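Aspartokinase (Synechocystis, PDB 3L76) probably catalyses the ATP-dependent phosphorylation of L-aspartate to 4-phospho-L-aspartate, and binds lysine and threonine at sites in its ACT domains. Local coordinates at residues A[258-263]-A[366-371]; A[278-283]-A[555-560]. One frame throughout, in Å; residues are numbered along the deposited sequence.

In the fold
Both contacts are partly buried and each includes residues that bind an amino acid, but they share no helix or strand: their centres are 33 Å from each other and their nearest atoms about 17 Å. Interaction 1 is nearer the middle of the chain, where the loop before strand 263-267 meets the loop that starts helix 371-381. Its chemistry across the segments is mostly apolar, with one weak bond from an arginine, and the bound lysine touches the 366-371 side. Interaction 2, farther out, joins the end of strand 271-279 to the loop after helix 543-552. There the bound threonine lies between the segments, and polar side chains, backbone groups and waters do most of the joining.

Interaction 1 (A[258-263]-A[366-371]). With LYS (lysine), chain F.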
ATOM      1  N   ALA A 258      11.858 -13.648 -15.440  1.00 56.40           N
ATOM      2  CA  ALA A 258      10.922 -14.760 -15.442  1.00 69.38           C
ATOM      3  C   ALA A 258      11.256 -15.814 -16.504  1.00 72.60           C
ATOM      4  O   ALA A 258      10.386 -16.574 -16.919  1.00 65.60           O
ATOM      5  CB  ALA A 258       9.509 -14.243 -15.644  1.00 56.02           C
ATOM      6  N   LYS A 259      12.507 -15.854 -16.954  1.00 59.79           N
ATOM      7  CA  LYS A 259      12.912 -16.813 -17.985  1.00 40.83           C
ATOM      8  C   LYS A 259      12.901 -18.225 -17.411  1.00 38.87           C
ATOM      9  O   LYS A 259      13.488 -18.474 -16.362  1.00 24.39           O
ATOM     10  CB  LYS A 259      14.318 -16.486 -18.497  1.00 66.71           C
ATOM     11  CG  LYS A 259      14.367 -15.801 -19.858  1.00 84.38           C
ATOM     12  CD  LYS A 259      15.801 -15.748 -20.386  1.00 86.11           C
ATOM     13  CE  LYS A 259      16.799 -15.574 -19.243  1.00 89.28           C
ATOM     14  NZ  LYS A 259      18.204 -15.451 -19.734  1.00100.81           N
ATOM     15  N   ALA A 260      12.234 -19.155 -18.088  1.00 32.84           N
ATOM     16  CA  ALA A 260      12.256 -20.546 -17.644  1.00 38.86           C
ATOM     17  C   ALA A 260      13.652 -21.111 -17.846  1.00 35.50           C
ATOM     18  O   ALA A 260      14.161 -21.841 -17.015  1.00 39.11           O
ATOM     19  CB  ALA A 260      11.251 -21.370 -18.406  1.00 45.31           C
ATOM     20  N   VAL A 261      14.278 -20.718 -18.945  1.00 38.25           N
ATOM     21  CA  VAL A 261      15.544 -21.283 -19.345  1.00 29.60           C
ATOM     22  C   VAL A 261      16.622 -20.218 -19.447  1.00 20.60           C
ATOM     23  O   VAL A 261      16.478 -19.254 -20.175  1.00 32.90           O
ATOM     24  CB  VAL A 261      15.392 -21.996 -20.703  1.00 43.54           C
ATOM     25  CG1 VAL A 261      16.762 -22.220 -21.371  1.00 27.65           C
ATOM     26  CG2 VAL A 261      14.606 -23.290 -20.521  1.00 41.50           C
ATOM     27  N   ASP A 262      17.703 -20.419 -18.707  1.00 32.85           N
ATOM     28  CA  ASP A 262      18.861 -19.547 -18.748  1.00 14.29           C
ATOM     29  C   ASP A 262      19.818 -19.822 -19.903  1.00 44.63           C
ATOM     30  O   ASP A 262      20.446 -18.898 -20.410  1.00 35.72           O
ATOM     31  CB  ASP A 262      19.647 -19.677 -17.463  1.00 34.53           C
ATOM     32  CG  ASP A 262      20.690 -18.594 -17.323  1.00 44.12           C
ATOM     33  OD1 ASP A 262      20.367 -17.400 -17.530  1.00 62.59           O
ATOM     34  OD2 ASP A 262      21.828 -18.936 -16.990  1.00 49.09           O
ATOM     35  N   GLY A 263      19.950 -21.086 -20.305  1.00 43.85           N
ATOM     36  CA  GLY A 263      20.934 -21.427 -21.312  1.00 28.00           C
ATOM     37  C   GLY A 263      20.739 -22.731 -22.047  1.00 44.03           C
ATOM     38  O   GLY A 263      20.020 -23.606 -21.596  1.00 29.61           O
ATOM     39  N   ILE A 366      12.443 -25.173 -12.130  1.00 28.55           N
ATOM     40  CA  ILE A 366      12.070 -25.776 -10.851  1.00 40.90           C
ATOM     41  C   ILE A 366      10.588 -25.546 -10.510  1.00 39.43           C
ATOM     42  O   ILE A 366      10.159 -24.416 -10.332  1.00 44.58           O
ATOM     43  CB  ILE A 366      12.941 -25.231  -9.704  1.00 31.81           C
ATOM     44  CG1 ILE A 366      14.425 -25.387 -10.041  1.00 34.07           C
ATOM     45  CG2 ILE A 366      12.583 -25.905  -8.388  1.00 20.36           C
ATOM     46  CD1 ILE A 366      15.352 -25.161  -8.876  1.00 40.73           C
ATOM     47  N   GLY A 367       9.812 -26.619 -10.437  1.00 37.85           N
ATOM     48  CA  GLY A 367       8.421 -26.522 -10.041  1.00 25.61           C
ATOM     49  C   GLY A 367       7.497 -26.006 -11.122  1.00 35.39           C
ATOM     50  O   GLY A 367       6.291 -25.928 -10.938  1.00 40.44           O
ATOM     51  N   ARG A 368       8.056 -25.658 -12.266  1.00 30.23           N
ATOM     52  CA  ARG A 368       7.262 -25.066 -13.332  1.00 42.68           C
ATOM     53  C   ARG A 368       6.957 -26.058 -14.459  1.00 48.35           C
ATOM     54  O   ARG A 368       7.839 -26.768 -14.921  1.00 53.86           O
ATOM     55  CB  ARG A 368       7.978 -23.823 -13.870  1.00 37.18           C
ATOM     56  CG  ARG A 368       7.307 -23.176 -15.042  1.00 36.01           C
ATOM     57  CD  ARG A 368       7.884 -21.812 -15.271  1.00 65.25           C
ATOM     58  NE  ARG A 368       7.407 -21.236 -16.517  1.00 76.69           N
ATOM     59  CZ  ARG A 368       7.794 -20.056 -16.982  1.00 72.66           C
ATOM     60  NH1 ARG A 368       8.672 -19.328 -16.300  1.00 57.83           N
ATOM     61  NH2 ARG A 368       7.308 -19.616 -18.133  1.00 60.11           N
ATOM     62  N   PRO A 369       5.699 -26.113 -14.900  1.00 52.54           N
ATOM     63  CA  PRO A 369       5.267 -27.069 -15.919  1.00 39.24           C
ATOM     64  C   PRO A 369       5.607 -26.627 -17.330  1.00 44.15           C
ATOM     65  O   PRO A 369       5.825 -25.441 -17.560  1.00 51.11           O
ATOM     66  CB  PRO A 369       3.736 -27.078 -15.762  1.00 41.37           C
ATOM     67  CG  PRO A 369       3.465 -26.393 -14.473  1.00 51.53           C
ATOM     68  CD  PRO A 369       4.556 -25.402 -14.317  1.00 46.74           C
ATOM     69  N   GLY A 370       5.641 -27.583 -18.255  1.00 42.71           N
ATOM     70  CA  GLY A 370       5.740 -27.309 -19.681  1.00 25.93           C
ATOM     71  C   GLY A 370       7.124 -27.029 -20.233  1.00 33.20           C
ATOM     72  O   GLY A 370       7.298 -26.845 -21.439  1.00 31.72           O
ATOM     73  N   ILE A 371       8.121 -26.993 -19.360  1.00 16.97           N
ATOM     74  CA  ILE A 371       9.468 -26.671 -19.814  1.00 35.09           C
ATOM     75  C   ILE A 371      10.109 -27.838 -20.582  1.00 32.56           C
ATOM     76  O   ILE A 371      10.563 -27.687 -21.717  1.00 21.77           O
ATOM     77  CB  ILE A 371      10.369 -26.243 -18.648  1.00 39.21           C
ATOM     78  CG1 ILE A 371       9.667 -25.166 -17.797  1.00 32.32           C
ATOM     79  CG2 ILE A 371      11.738 -25.811 -19.185  1.00 23.71           C
ATOM     80  CD1 ILE A 371       9.063 -24.032 -18.610  1.00 29.49           C
TER
HETATM   81  N   LYS F 604       9.348 -29.142 -13.666  1.00 21.46           N
HETATM   82  CA  LYS F 604       9.672 -29.109 -15.098  1.00 21.10           C
HETATM   83  C   LYS F 604       8.498 -29.469 -15.998  1.00 42.55           C
HETATM   84  O   LYS F 604       7.517 -30.089 -15.523  1.00 25.67           O
HETATM   85  CB  LYS F 604      10.877 -30.015 -15.403  1.00 26.87           C
HETATM   86  CG  LYS F 604      12.176 -29.550 -14.750  1.00 27.23           C
HETATM   87  CD  LYS F 604      13.234 -30.642 -14.695  1.00 31.58           C
HETATM   88  CE  LYS F 604      13.048 -31.526 -13.478  1.00 48.78           C
HETATM   89  NZ  LYS F 604      14.223 -31.492 -12.558  1.00 28.67           N
HETATM   90  OXT LYS F 604       8.535 -29.130 -17.209  1.00 21.86           O
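A260 makes the central apolar contact with I371: its CB lies 3.5 Å from CD1 of the isoleucine. V261 and I371 lie alongside each other, pointing opposite ways, with CG2 against CG2 at 4.0 Å. With CG1 anti to its carbonyl carbon (chi1 -50°), I371 sends CD1 to A260 and leaves CG2 for V261, so one branched residue serves two neighbours. Cutting I371 back to an alanine removes both branches, which is likely to leave A260 and V261 without their apolar partner and open a gap beside the first turn of the helix.

The polar part belongs to R368, whose long extended chain, with CG anti to the backbone N (chi1 176°), reaches across to the other loop. NH1 gives a weak hydrogen bond to the O of A258, 3.3 Å away in the guanidinium plane. The CB of A260 sits 3.9 Å above that plane, over its centre; a lone methyl is small enough to meet both this face and I371.

On the ligand side, the N of I371 makes a weak hydrogen bond to OXT of the bound lysine at 3.1 Å. G370, whose positive phi glycine takes easily, is the N-cap of helix 371-381, whose start would probably attract the ligand carboxylate; A372 N also binds the lysine. V261 and I371 both pack on I360 of strand 348-361, G263 pairs with A361 of that strand at a classic beta bulge, and D262 forms a salt bridge with R222 of helix 215-224.

Interaction 2 (A[278-283]-A[555-560]); sequences VPDRPG and NINIEM. With THR (threonine), chain C.
D280 and N557 meet at about a right angle around the amino group of the bound threonine. The threonine N bonds to D280 OD1 at 2.9 Å, to N557 OD1 at 2.6 Å and to the O of I558 at 3.0 Å, so three oxygens grip it. An acid suits a cationic ammonium, and an amide can do two jobs: N557 ND2 also gives D280 OD1 a weak bond of 3.3 Å, with carboxylate and amide planes 47° apart. CG anti to the backbone N (chi1 -174° in N557) brings each polar end in, although neither CB points at the opposite loop. I558 N donates to the threonine O.

This threonine site between two ACT-family regions is consistent with an effector site of an allosteric aspartate kinase. P282 lies across N557, its CD 3.7 Å from OD1, as a rigid apolar wall with no N-H to offer that oxygen.

Water 1 lies within hydrogen-bonding distance of D280 OD1 and I558 O; water 2 links G283 N, I556 O and the threonine O. G283 occupies the N-cap position of helix 284-294, where a CB would jam against the O of P282. Q304 hydrogen-bonds both the threonine and the O of I558.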
ATOM      1  N   VAL A 278      20.992 -56.669 -17.353  1.00 42.61           N
ATOM      2  CA  VAL A 278      21.761 -57.064 -16.190  1.00 34.63           C
ATOM      3  C   VAL A 278      20.738 -57.389 -15.086  1.00 36.18           C
ATOM      4  O   VAL A 278      19.583 -56.978 -15.176  1.00 39.17           O
ATOM      5  CB  VAL A 278      22.740 -55.909 -15.804  1.00 30.56           C
ATOM      6  CG1 VAL A 278      22.097 -54.969 -14.810  1.00 37.36           C
ATOM      7  CG2 VAL A 278      24.033 -56.444 -15.262  1.00 79.17           C
ATOM      8  N   PRO A 279      21.140 -58.153 -14.055  1.00 48.75           N
ATOM      9  CA  PRO A 279      20.173 -58.498 -12.998  1.00 50.64           C
ATOM     10  C   PRO A 279      19.732 -57.283 -12.177  1.00 62.88           C
ATOM     11  O   PRO A 279      20.558 -56.434 -11.823  1.00 58.67           O
ATOM     12  CB  PRO A 279      20.951 -59.487 -12.105  1.00 40.61           C
ATOM     13  CG  PRO A 279      22.051 -60.015 -12.973  1.00 38.06           C
ATOM     14  CD  PRO A 279      22.411 -58.888 -13.906  1.00 63.70           C
ATOM     15  N   ASP A 280      18.442 -57.204 -11.869  1.00 51.40           N
ATOM     16  CA  ASP A 280      17.924 -56.084 -11.084  1.00 40.87           C
ATOM     17  C   ASP A 280      17.949 -56.362  -9.593  1.00 47.15           C
ATOM     18  O   ASP A 280      16.917 -56.636  -8.988  1.00 41.82           O
ATOM     19  CB  ASP A 280      16.500 -55.720 -11.514  1.00 46.17           C
ATOM     20  CG  ASP A 280      15.939 -54.539 -10.731  1.00 64.66           C
ATOM     21  OD1 ASP A 280      16.733 -53.741 -10.173  1.00 47.39           O
ATOM     22  OD2 ASP A 280      14.702 -54.406 -10.672  1.00 58.16           O
ATOM     23  N   ARG A 281      19.132 -56.276  -9.002  1.00 32.33           N
ATOM     24  CA  ARG A 281      19.300 -56.517  -7.580  1.00 50.71           C
ATOM     25  C   ARG A 281      20.400 -55.613  -7.035  1.00 60.75           C
ATOM     26  O   ARG A 281      21.229 -55.130  -7.792  1.00 48.64           O
ATOM     27  CB  ARG A 281      19.672 -57.981  -7.343  1.00 53.74           C
ATOM     28  CG  ARG A 281      20.947 -58.412  -8.047  1.00 58.26           C
ATOM     29  CD  ARG A 281      21.427 -59.784  -7.582  1.00 76.66           C
ATOM     30  NE  ARG A 281      22.653 -60.167  -8.279  1.00 85.65           N
ATOM     31  CZ  ARG A 281      22.743 -61.140  -9.180  1.00 87.71           C
ATOM     32  NH1 ARG A 281      21.680 -61.872  -9.490  1.00 90.98           N
ATOM     33  NH2 ARG A 281      23.907 -61.382  -9.764  1.00 61.76           N
ATOM     34  N   PRO A 282      20.416 -55.391  -5.714  1.00 64.19           N
ATOM     35  CA  PRO A 282      21.483 -54.589  -5.112  1.00 64.64           C
ATOM     36  C   PRO A 282      22.877 -55.110  -5.467  1.00 72.26           C
ATOM     37  O   PRO A 282      23.100 -56.322  -5.512  1.00 67.46           O
ATOM     38  CB  PRO A 282      21.224 -54.747  -3.609  1.00 30.99           C
ATOM     39  CG  PRO A 282      19.785 -55.028  -3.508  1.00 52.13           C
ATOM     40  CD  PRO A 282      19.455 -55.864  -4.706  1.00 51.49           C
ATOM     41  N   GLY A 283      23.802 -54.191  -5.725  1.00 46.93           N
ATOM     42  CA  GLY A 283      25.189 -54.545  -5.953  1.00 41.41           C
ATOM     43  C   GLY A 283      25.648 -54.460  -7.394  1.00 50.24           C
ATOM     44  O   GLY A 283      26.838 -54.315  -7.658  1.00 42.28           O
ATOM     45  N   ASN A 555      22.217 -52.990   1.470  1.00 68.40           N
ATOM     46  CA  ASN A 555      21.284 -53.824   0.714  1.00 75.39           C
ATOM     47  C   ASN A 555      20.076 -53.032   0.223  1.00 75.49           C
ATOM     48  O   ASN A 555      18.929 -53.394   0.468  1.00 66.02           O
ATOM     49  CB  ASN A 555      20.846 -55.047   1.525  1.00 82.94           C
ATOM     50  CG  ASN A 555      20.255 -56.140   0.654  1.00 96.79           C
ATOM     51  OD1 ASN A 555      19.485 -55.875  -0.264  1.00110.54           O
ATOM     52  ND2 ASN A 555      20.620 -57.373   0.938  1.00127.33           N
ATOM     53  N   ILE A 556      20.352 -51.935  -0.470  1.00 79.27           N
ATOM     54  CA  ILE A 556      19.310 -51.067  -0.998  1.00 63.27           C
ATOM     55  C   ILE A 556      19.322 -51.152  -2.524  1.00 61.39           C
ATOM     56  O   ILE A 556      20.343 -50.918  -3.175  1.00 51.76           O
ATOM     57  CB  ILE A 556      19.510 -49.604  -0.514  1.00 67.33           C
ATOM     58  CG1 ILE A 556      19.168 -49.485   0.964  1.00 57.98           C
ATOM     59  CG2 ILE A 556      18.652 -48.637  -1.296  1.00 51.80           C
ATOM     60  CD1 ILE A 556      19.492 -48.134   1.561  1.00 77.48           C
ATOM     61  N   ASN A 557      18.192 -51.519  -3.103  1.00 59.92           N
ATOM     62  CA  ASN A 557      18.146 -51.676  -4.541  1.00 58.76           C
ATOM     63  C   ASN A 557      17.953 -50.340  -5.242  1.00 58.76           C
ATOM     64  O   ASN A 557      17.180 -49.495  -4.791  1.00 44.24           O
ATOM     65  CB  ASN A 557      17.043 -52.653  -4.947  1.00 50.97           C
ATOM     66  CG  ASN A 557      17.055 -52.952  -6.431  1.00 66.03           C
ATOM     67  OD1 ASN A 557      18.080 -53.349  -6.987  1.00 45.49           O
ATOM     68  ND2 ASN A 557      15.914 -52.753  -7.085  1.00 53.25           N
ATOM     69  N   ILE A 558      18.649 -50.162  -6.356  1.00 44.35           N
ATOM     70  CA  ILE A 558      18.546 -48.923  -7.106  1.00 45.78           C
ATOM     71  C   ILE A 558      17.597 -49.105  -8.281  1.00 60.00           C
ATOM     72  O   ILE A 558      17.897 -49.841  -9.221  1.00 67.71           O
ATOM     73  CB  ILE A 558      19.920 -48.452  -7.601  1.00 30.30           C
ATOM     74  CG1 ILE A 558      20.885 -48.300  -6.420  1.00 22.75           C
ATOM     75  CG2 ILE A 558      19.782 -47.145  -8.379  1.00 25.61           C
ATOM     76  CD1 ILE A 558      22.304 -48.012  -6.833  1.00 44.63           C
ATOM     77  N   GLU A 559      16.448 -48.437  -8.221  1.00 56.98           N
ATOM     78  CA  GLU A 559      15.410 -48.621  -9.229  1.00 52.14           C
ATOM     79  C   GLU A 559      15.692 -47.823 -10.497  1.00 52.44           C
ATOM     80  O   GLU A 559      15.512 -48.314 -11.605  1.00 50.82           O
ATOM     81  CB  GLU A 559      14.033 -48.249  -8.665  1.00 33.03           C
ATOM     82  CG  GLU A 559      13.655 -48.959  -7.365  1.00 45.94           C
ATOM     83  CD  GLU A 559      12.173 -48.832  -7.034  1.00 59.34           C
ATOM     84  OE1 GLU A 559      11.368 -48.648  -7.973  1.00 62.09           O
ATOM     85  OE2 GLU A 559      11.807 -48.923  -5.841  1.00 54.95           O
ATOM     86  N   MET A 560      16.114 -46.579 -10.326  1.00 60.25           N
ATOM     87  CA  MET A 560      16.429 -45.724 -11.458  1.00 37.94           C
ATOM     88  C   MET A 560      17.611 -44.843 -11.110  1.00 34.66           C
ATOM     89  O   MET A 560      17.852 -44.553  -9.947  1.00 37.11           O
ATOM     90  CB  MET A 560      15.216 -44.873 -11.846  1.00 31.34           C
ATOM     91  CG  MET A 560      13.965 -45.669 -12.191  1.00 22.22           C
ATOM     92  SD  MET A 560      12.755 -44.782 -13.208  1.00 41.21           S
ATOM     93  CE  MET A 560      12.255 -43.478 -12.091  1.00 30.92           C
TER
HETATM   94  N   THR C 601      19.221 -52.582  -9.203  1.00 26.39           N
HETATM   95  CA  THR C 601      20.657 -52.653  -9.507  1.00 42.37           C
HETATM   96  C   THR C 601      21.512 -52.170  -8.340  1.00 52.17           C
HETATM   97  O   THR C 601      20.976 -51.720  -7.313  1.00 37.35           O
HETATM   98  CB  THR C 601      21.016 -51.876 -10.788  1.00 42.93           C
HETATM   99  OG1 THR C 601      20.704 -50.483 -10.618  1.00 48.67           O
HETATM  100  CG2 THR C 601      20.213 -52.420 -11.961  1.00 32.62           C
HETATM  101  OXT THR C 601      22.745 -52.255  -8.404  1.00 35.10           O
HETATM  102  O   HOH W   1      16.485 -51.261 -11.458  1.00 41.06           O
HETATM  103  O   HOH W   2      22.393 -51.433  -5.319  1.00 27.83           O